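Local coordinates for cerato-platanin-like protein (Moniliophthora perniciosa, PDB 3SUM) that is of unknown function but belongs to the secreted fungal cerato-platanins, a double-psi beta-barrel family whose members are often linked to plant defence responses, at residues Trp64-Lys69 and Ala112-Ala117; Phe47-Ala52 and Asn71-Thr76. All blocks are in the same frame, centred on the assembly; numbering follows the deposited sequence.

Contact 1 (Trp64-Lys69 and Ala112-Ala117); sequences WKLRYK and AQLFSA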
loop_
_atom_site.group_PDB
_atom_site.type_symbol
_atom_site.label_atom_id
_atom_site.label_comp_id
_atom_site.label_asym_id
_atom_site.label_seq_id
_atom_site.Cartn_x
_atom_site.Cartn_y
_atom_site.Cartn_z
ATOM N N TRP A 64 2.971 2.962 -5.087
ATOM C CA TRP A 64 3.090 1.980 -6.162
ATOM C C TRP A 64 1.745 1.767 -6.812
ATOM O O TRP A 64 0.743 1.716 -6.145
ATOM C CB TRP A 64 3.567 0.624 -5.630
ATOM C CG TRP A 64 5.018 0.692 -5.350
ATOM C CD1 TRP A 64 5.594 1.411 -4.398
ATOM C CD2 TRP A 64 6.058 0.019 -6.062
ATOM N NE1 TRP A 64 6.945 1.266 -4.464
ATOM C CE2 TRP A 64 7.260 0.429 -5.498
ATOM C CE3 TRP A 64 6.070 -0.912 -7.125
ATOM C CZ2 TRP A 64 8.527 -0.050 -5.930
ATOM C CZ3 TRP A 64 7.352 -1.392 -7.588
ATOM C CH2 TRP A 64 8.555 -0.966 -6.968
ATOM N N LYS A 65 1.748 1.705 -8.127
ATOM C CA LYS A 65 0.526 1.377 -8.804
ATOM C C LYS A 65 0.503 -0.120 -9.045
ATOM O O LYS A 65 1.434 -0.682 -9.643
ATOM C CB LYS A 65 0.506 2.087 -10.167
ATOM C CG LYS A 65 -0.900 1.830 -10.765
ATOM C CD LYS A 65 -1.061 2.561 -12.093
ATOM C CE LYS A 65 -0.830 1.649 -13.270
ATOM N NZ LYS A 65 -1.362 2.317 -14.527
ATOM N N LEU A 66 -0.565 -0.799 -8.631
ATOM C CA LEU A 66 -0.629 -2.241 -8.782
ATOM C C LEU A 66 -1.743 -2.514 -9.797
ATOM O O LEU A 66 -2.766 -1.794 -9.795
ATOM C CB LEU A 66 -1.050 -2.916 -7.464
ATOM C CG LEU A 66 -0.290 -2.561 -6.184
ATOM C CD1 LEU A 66 -0.733 -3.392 -4.991
ATOM C CD2 LEU A 66 1.257 -2.712 -6.503
ATOM N N ARG A 67 -1.554 -3.512 -10.652
ATOM C CA ARG A 67 -2.665 -3.919 -11.547
ATOM C C ARG A 67 -2.965 -5.395 -11.353
ATOM O O ARG A 67 -2.046 -6.231 -11.217
ATOM C CB ARG A 67 -2.305 -3.733 -13.041
ATOM C CG ARG A 67 -2.149 -2.282 -13.522
ATOM C CD ARG A 67 -1.887 -2.305 -15.088
ATOM N NE ARG A 67 -2.043 -1.001 -15.755
ATOM C CZ ARG A 67 -3.212 -0.447 -16.123
ATOM N NH1 ARG A 67 -4.371 -1.043 -15.859
ATOM N NH2 ARG A 67 -3.232 0.718 -16.774
ATOM N N TYR A 68 -4.248 -5.710 -11.297
ATOM C CA TYR A 68 -4.715 -7.077 -11.390
ATOM C C TYR A 68 -5.823 -7.075 -12.421
ATOM O O TYR A 68 -6.821 -6.328 -12.267
ATOM C CB TYR A 68 -5.284 -7.518 -10.047
ATOM C CG TYR A 68 -5.781 -8.927 -10.080
ATOM C CD1 TYR A 68 -4.891 -9.997 -9.831
ATOM C CD2 TYR A 68 -7.154 -9.190 -10.247
ATOM C CE1 TYR A 68 -5.344 -11.304 -9.822
ATOM C CE2 TYR A 68 -7.632 -10.484 -10.223
ATOM C CZ TYR A 68 -6.745 -11.539 -9.976
ATOM O OH TYR A 68 -7.225 -12.855 -9.976
ATOM N N LYS A 69 -5.657 -7.904 -13.460
ATOM C CA LYS A 69 -6.608 -7.956 -14.549
ATOM C C LYS A 69 -6.929 -6.516 -14.965
ATOM O O LYS A 69 -5.996 -5.786 -15.363
ATOM C CB LYS A 69 -7.772 -8.870 -14.209
ATOM C CG LYS A 69 -7.294 -10.351 -14.066
ATOM C CD LYS A 69 -8.474 -11.239 -13.792
ATOM C CE LYS A 69 -7.966 -12.741 -13.690
ATOM N NZ LYS A 69 -9.077 -13.786 -13.561
ATOM N N ALA A 112 -2.721 -13.499 -4.690
ATOM C CA ALA A 112 -3.020 -13.242 -6.126
ATOM C C ALA A 112 -1.719 -12.784 -6.787
ATOM O O ALA A 112 -0.924 -12.096 -6.177
ATOM C CB ALA A 112 -4.098 -12.098 -6.233
ATOM N N GLN A 113 -1.539 -13.129 -8.057
ATOM C CA GLN A 113 -0.401 -12.624 -8.779
ATOM C C GLN A 113 -0.869 -11.355 -9.467
ATOM O O GLN A 113 -2.002 -11.330 -9.965
ATOM C CB GLN A 113 0.029 -13.669 -9.777
ATOM C CG GLN A 113 0.033 -14.988 -9.068
ATOM C CD GLN A 113 1.018 -15.895 -9.650
ATOM O OE1 GLN A 113 2.139 -15.461 -9.992
ATOM N NE2 GLN A 113 0.617 -17.181 -9.797
ATOM N N LEU A 114 -0.001 -10.331 -9.440
ATOM C CA LEU A 114 -0.306 -9.049 -10.065
ATOM C C LEU A 114 0.075 -9.049 -11.480
ATOM O O LEU A 114 1.033 -9.696 -11.833
ATOM C CB LEU A 114 0.396 -7.917 -9.367
ATOM C CG LEU A 114 -0.052 -7.761 -7.927
ATOM C CD1 LEU A 114 0.760 -6.545 -7.333
ATOM C CD2 LEU A 114 -1.583 -7.490 -7.817
ATOM N N PHE A 115 -0.666 -8.302 -12.314
ATOM C CA PHE A 115 -0.190 -8.052 -13.677
ATOM C C PHE A 115 1.090 -7.236 -13.669
ATOM O O PHE A 115 2.032 -7.543 -14.422
ATOM C CB PHE A 115 -1.234 -7.280 -14.509
ATOM C CG PHE A 115 -0.738 -6.999 -15.875
ATOM C CD1 PHE A 115 -0.180 -5.779 -16.168
ATOM C CD2 PHE A 115 -0.690 -8.020 -16.815
ATOM C CE1 PHE A 115 0.348 -5.498 -17.381
ATOM C CE2 PHE A 115 -0.175 -7.746 -18.096
ATOM C CZ PHE A 115 0.372 -6.502 -18.359
ATOM N N SER A 116 1.166 -6.207 -12.801
ATOM C CA SER A 116 2.347 -5.352 -12.811
ATOM C C SER A 116 2.311 -4.574 -11.519
ATOM O O SER A 116 1.235 -4.467 -10.899
ATOM C CB SER A 116 2.295 -4.349 -13.963
ATOM O OG SER A 116 1.102 -3.546 -13.830
ATOM N N ALA A 117 3.454 -4.020 -11.141
ATOM C CA ALA A 117 3.555 -3.090 -10.022
ATOM C C ALA A 117 4.722 -2.230 -10.358
ATOM O O ALA A 117 5.802 -2.758 -10.717
ATOM C CB ALA A 117 3.871 -3.833 -8.697
HETATM O O HOH W 1 1.098 -1.274 -12.325
#
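A classic beta bulge, with Phe115 and Ser116 both facing Arg67, joins strand 116-120 to the antiparallel strand 63-68 in the sheet of the double-psi beta barrel. Arg67 N donates to Ser116 O at 3.0 Å, and the bond is fairly straight, 166° at the hydrogen. Phe115 N returns a bond to Arg67 O at 2.7 Å, but this one is bent, 133° at the hydrogen, consistent with the bulge. Beyond the bulge the pairing is regular: Leu66 and Ala117 form a non-hydrogen-bonded pair. Lys65 O there takes a CA-H...O contact from Ala117 and a hydrogen bond from a water, which also bonds Ser116 OG. With chi1 58°, Ser116 OG sits between its backbone N and carbonyl carbon and faces the extended Arg67 chain, where Arg67 CD lies 3.5 Å from Ser116 OG. The Phe115 ring lies alongside this chain, nearly at right angles to the guanidinium.

The other face is apolar. Leu66 CD2 touches Ala117 CB at 3.6 Å and also meets Leu114 CD1 at 4.0 Å. Phe87 of strand 86-89 packs on all three residues. Trp64 closes this end: the edge of its ring meets Ala117, with Trp64 CE3 3.7 Å from Ala117 C, while NE1 bonds Ser62 OG. Shortening Trp64 to an alanine would probably open a gap beside Ala117 and leave Ser62 OG without its indole partner. At the far end Tyr68 OH bonds Glu105. Lys69 CG lies over one face of the Tyr68 ring, and Gln113 O sits in the ring plane at its edge, 3.2 Å from Tyr68 CD1.

Contact 2 (Phe47-Ala52 and Asn71-Thr76); sequences FPHFVA and NHAFVT
Backbone hydrogen bonds tie His49 and Val51 to Thr76, one on each side of the Phe50-Thr76 bridge. Thr76 N donates to His49 O at 2.9 Å, with 158° at the hydrogen. Val51 N donates to Thr76 O, also at 2.9 Å. Each acceptor receives a CA-H...O contact as well. Val75 CA lies 3.2 Å from His49 O, and Phe50 CA lies 3.4 Å from Thr76 O. Each oxygen thus takes one hydrogen bond and one weaker CA-H...O contact.

This is a parallel pairing within the mixed sheet of the double-psi beta barrel. The axes of strand 50-52 and segment 71-76 make an angle of 60°, and only Phe50 and Thr76 form a bridge between these segments. His49, just before strand 50-52, is the centre of an inverse gamma turn, closed by a weak bond from Phe50 N to Pro48 O. The peptide bond before Pro48 is cis.

His49 packs against Phe74 O without a hydrogen bond: His49 CB lies 3.4 Å from Phe74 O, and the imidazole has the same oxygen near its plane, at the edge. The polar bond to Phe74 O comes from Asn46 ND2, which also bonds Thr76 OG1.

The apolar contacts fall on two sides. The Val51 and Val75 side chains cross at about a right angle, with Val51 CG2 3.7 Å from Val75 CG2. Leu93 of helix 91-97 packs on both valines. On the other side Phe50 and Thr76 lie side by side and point the same way. With CG beside its backbone N, chi1 -77°, Phe50 brings its ring next to the threonine: Phe50 CD1 is 3.7 Å from Thr76 CB. Phe47 CA lies over one face of the Phe50 ring.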
loop_
_atom_site.group_PDB
_atom_site.type_symbol
_atom_site.label_atom_id
_atom_site.label_comp_id
_atom_site.label_asym_id
_atom_site.label_seq_id
_atom_site.Cartn_x
_atom_site.Cartn_y
_atom_site.Cartn_z
ATOM N N PHE A 47 -4.384 5.851 3.834
ATOM C CA PHE A 47 -4.885 4.777 4.582
ATOM C C PHE A 47 -6.293 4.499 3.995
ATOM O O PHE A 47 -7.026 5.426 3.794
ATOM C CB PHE A 47 -5.079 5.225 6.061
ATOM C CG PHE A 47 -5.807 4.175 6.905
ATOM C CD1 PHE A 47 -5.116 3.108 7.449
ATOM C CD2 PHE A 47 -7.187 4.201 7.024
ATOM C CE1 PHE A 47 -5.777 2.142 8.225
ATOM C CE2 PHE A 47 -7.848 3.279 7.753
ATOM C CZ PHE A 47 -7.179 2.230 8.359
ATOM N N PRO A 48 -6.641 3.260 3.749
ATOM C CA PRO A 48 -5.902 2.047 4.090
ATOM C C PRO A 48 -5.400 1.336 2.834
ATOM O O PRO A 48 -5.410 0.104 2.747
ATOM C CB PRO A 48 -6.963 1.245 4.804
ATOM C CG PRO A 48 -8.235 1.460 3.898
ATOM C CD PRO A 48 -8.084 2.943 3.459
ATOM N N HIS A 49 -4.911 2.101 1.861
ATOM C CA HIS A 49 -4.367 1.468 0.675
ATOM C C HIS A 49 -2.887 1.293 0.913
ATOM O O HIS A 49 -2.105 1.971 0.296
ATOM C CB HIS A 49 -4.644 2.406 -0.517
ATOM C CG HIS A 49 -5.988 2.114 -1.087
ATOM N ND1 HIS A 49 -6.311 2.286 -2.420
ATOM C CD2 HIS A 49 -7.065 1.519 -0.509
ATOM C CE1 HIS A 49 -7.542 1.843 -2.634
ATOM N NE2 HIS A 49 -8.034 1.391 -1.490
ATOM N N PHE A 50 -2.594 0.410 1.861
ATOM C CA PHE A 50 -1.265 0.268 2.414
ATOM C C PHE A 50 -0.754 -1.138 2.193
ATOM O O PHE A 50 -1.493 -2.073 2.249
ATOM C CB PHE A 50 -1.324 0.500 3.924
ATOM C CG PHE A 50 -1.433 1.938 4.323
ATOM C CD1 PHE A 50 -1.227 2.949 3.398
ATOM C CD2 PHE A 50 -1.758 2.270 5.630
ATOM C CE1 PHE A 50 -1.327 4.310 3.793
ATOM C CE2 PHE A 50 -1.850 3.610 6.054
ATOM C CZ PHE A 50 -1.605 4.627 5.124
ATOM N N VAL A 51 0.576 -1.267 2.016
ATOM C CA VAL A 51 1.134 -2.545 1.807
ATOM C C VAL A 51 2.453 -2.644 2.557
ATOM O O VAL A 51 3.099 -1.649 2.849
ATOM C CB VAL A 51 1.480 -2.846 0.299
ATOM C CG1 VAL A 51 0.190 -2.989 -0.593
ATOM C CG2 VAL A 51 2.383 -1.743 -0.273
ATOM N N ALA A 52 2.780 -3.868 2.921
ATOM C CA ALA A 52 4.183 -4.182 3.266
ATOM C C ALA A 52 4.835 -4.605 2.006
ATOM O O ALA A 52 4.224 -5.240 1.184
ATOM C CB ALA A 52 4.211 -5.352 4.282
ATOM N N ASN A 71 -8.165 -4.095 -13.040
ATOM C CA ASN A 71 -8.214 -3.221 -11.860
ATOM C C ASN A 71 -6.834 -2.656 -11.567
ATOM O O ASN A 71 -5.812 -3.258 -11.908
ATOM C CB ASN A 71 -8.666 -3.981 -10.637
ATOM C CG ASN A 71 -9.983 -4.743 -10.873
ATOM O OD1 ASN A 71 -10.806 -4.351 -11.686
ATOM N ND2 ASN A 71 -10.145 -5.840 -10.190
ATOM N N HIS A 72 -6.803 -1.533 -10.892
ATOM C CA HIS A 72 -5.534 -1.027 -10.407
ATOM C C HIS A 72 -5.772 -0.277 -9.111
ATOM O O HIS A 72 -6.919 0.044 -8.737
ATOM C CB HIS A 72 -4.854 -0.137 -11.456
ATOM C CG HIS A 72 -5.558 1.174 -11.705
ATOM N ND1 HIS A 72 -6.624 1.284 -12.589
ATOM C CD2 HIS A 72 -5.328 2.427 -11.233
ATOM C CE1 HIS A 72 -7.023 2.546 -12.639
ATOM N NE2 HIS A 72 -6.264 3.257 -11.814
ATOM N N ALA A 73 -4.691 -0.074 -8.364
ATOM C CA ALA A 73 -4.772 0.684 -7.161
ATOM C C ALA A 73 -3.449 1.353 -6.907
ATOM O O ALA A 73 -2.404 0.862 -7.360
ATOM C CB ALA A 73 -5.147 -0.258 -5.933
ATOM N N PHE A 74 -3.490 2.419 -6.132
ATOM C CA PHE A 74 -2.287 3.062 -5.719
ATOM C C PHE A 74 -2.066 2.830 -4.240
ATOM O O PHE A 74 -2.937 3.074 -3.407
ATOM C CB PHE A 74 -2.349 4.587 -6.008
ATOM C CG PHE A 74 -2.409 4.895 -7.457
ATOM C CD1 PHE A 74 -1.242 4.920 -8.257
ATOM C CD2 PHE A 74 -3.657 5.241 -8.046
ATOM C CE1 PHE A 74 -1.297 5.269 -9.580
ATOM C CE2 PHE A 74 -3.698 5.588 -9.408
ATOM C CZ PHE A 74 -2.509 5.576 -10.162
ATOM N N VAL A 75 -0.886 2.302 -3.909
ATOM C CA VAL A 75 -0.671 1.868 -2.551
ATOM C C VAL A 75 0.586 2.497 -1.955
ATOM O O VAL A 75 1.498 2.762 -2.674
ATOM C CB VAL A 75 -0.589 0.320 -2.461
ATOM C CG1 VAL A 75 -1.848 -0.344 -3.076
ATOM C CG2 VAL A 75 0.621 -0.263 -3.218
ATOM N N THR A 76 0.589 2.729 -0.608
ATOM C CA THR A 76 1.727 3.265 0.025
ATOM C C THR A 76 2.425 2.122 0.703
ATOM O O THR A 76 1.800 1.323 1.398
ATOM C CB THR A 76 1.276 4.295 1.051
ATOM O OG1 THR A 76 0.509 5.269 0.343
ATOM C CG2 THR A 76 2.502 5.048 1.671
#

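Contact 2 is the core contact: its centre is about 3 Å from the centre of the chain, against about 12 Å for contact 1. The two centres are about 11 Å apart. Both belong to the same sheet. Strand 63-68 of contact 1 pairs antiparallel with strand 71-79 of contact 2, through Leu66 N to Ala73 O and Val75 N to Trp64 O. Contact 1 joins an outermost strand by antiparallel pairing. It is partly buried and has a bridging water, an arginine and an apolar face. Contact 2 joins two inner strands in parallel. It rests on backbone bonds, valines under helix 91-97 and the Phe50-Thr76 pair, with no arginine or lysine in its segments.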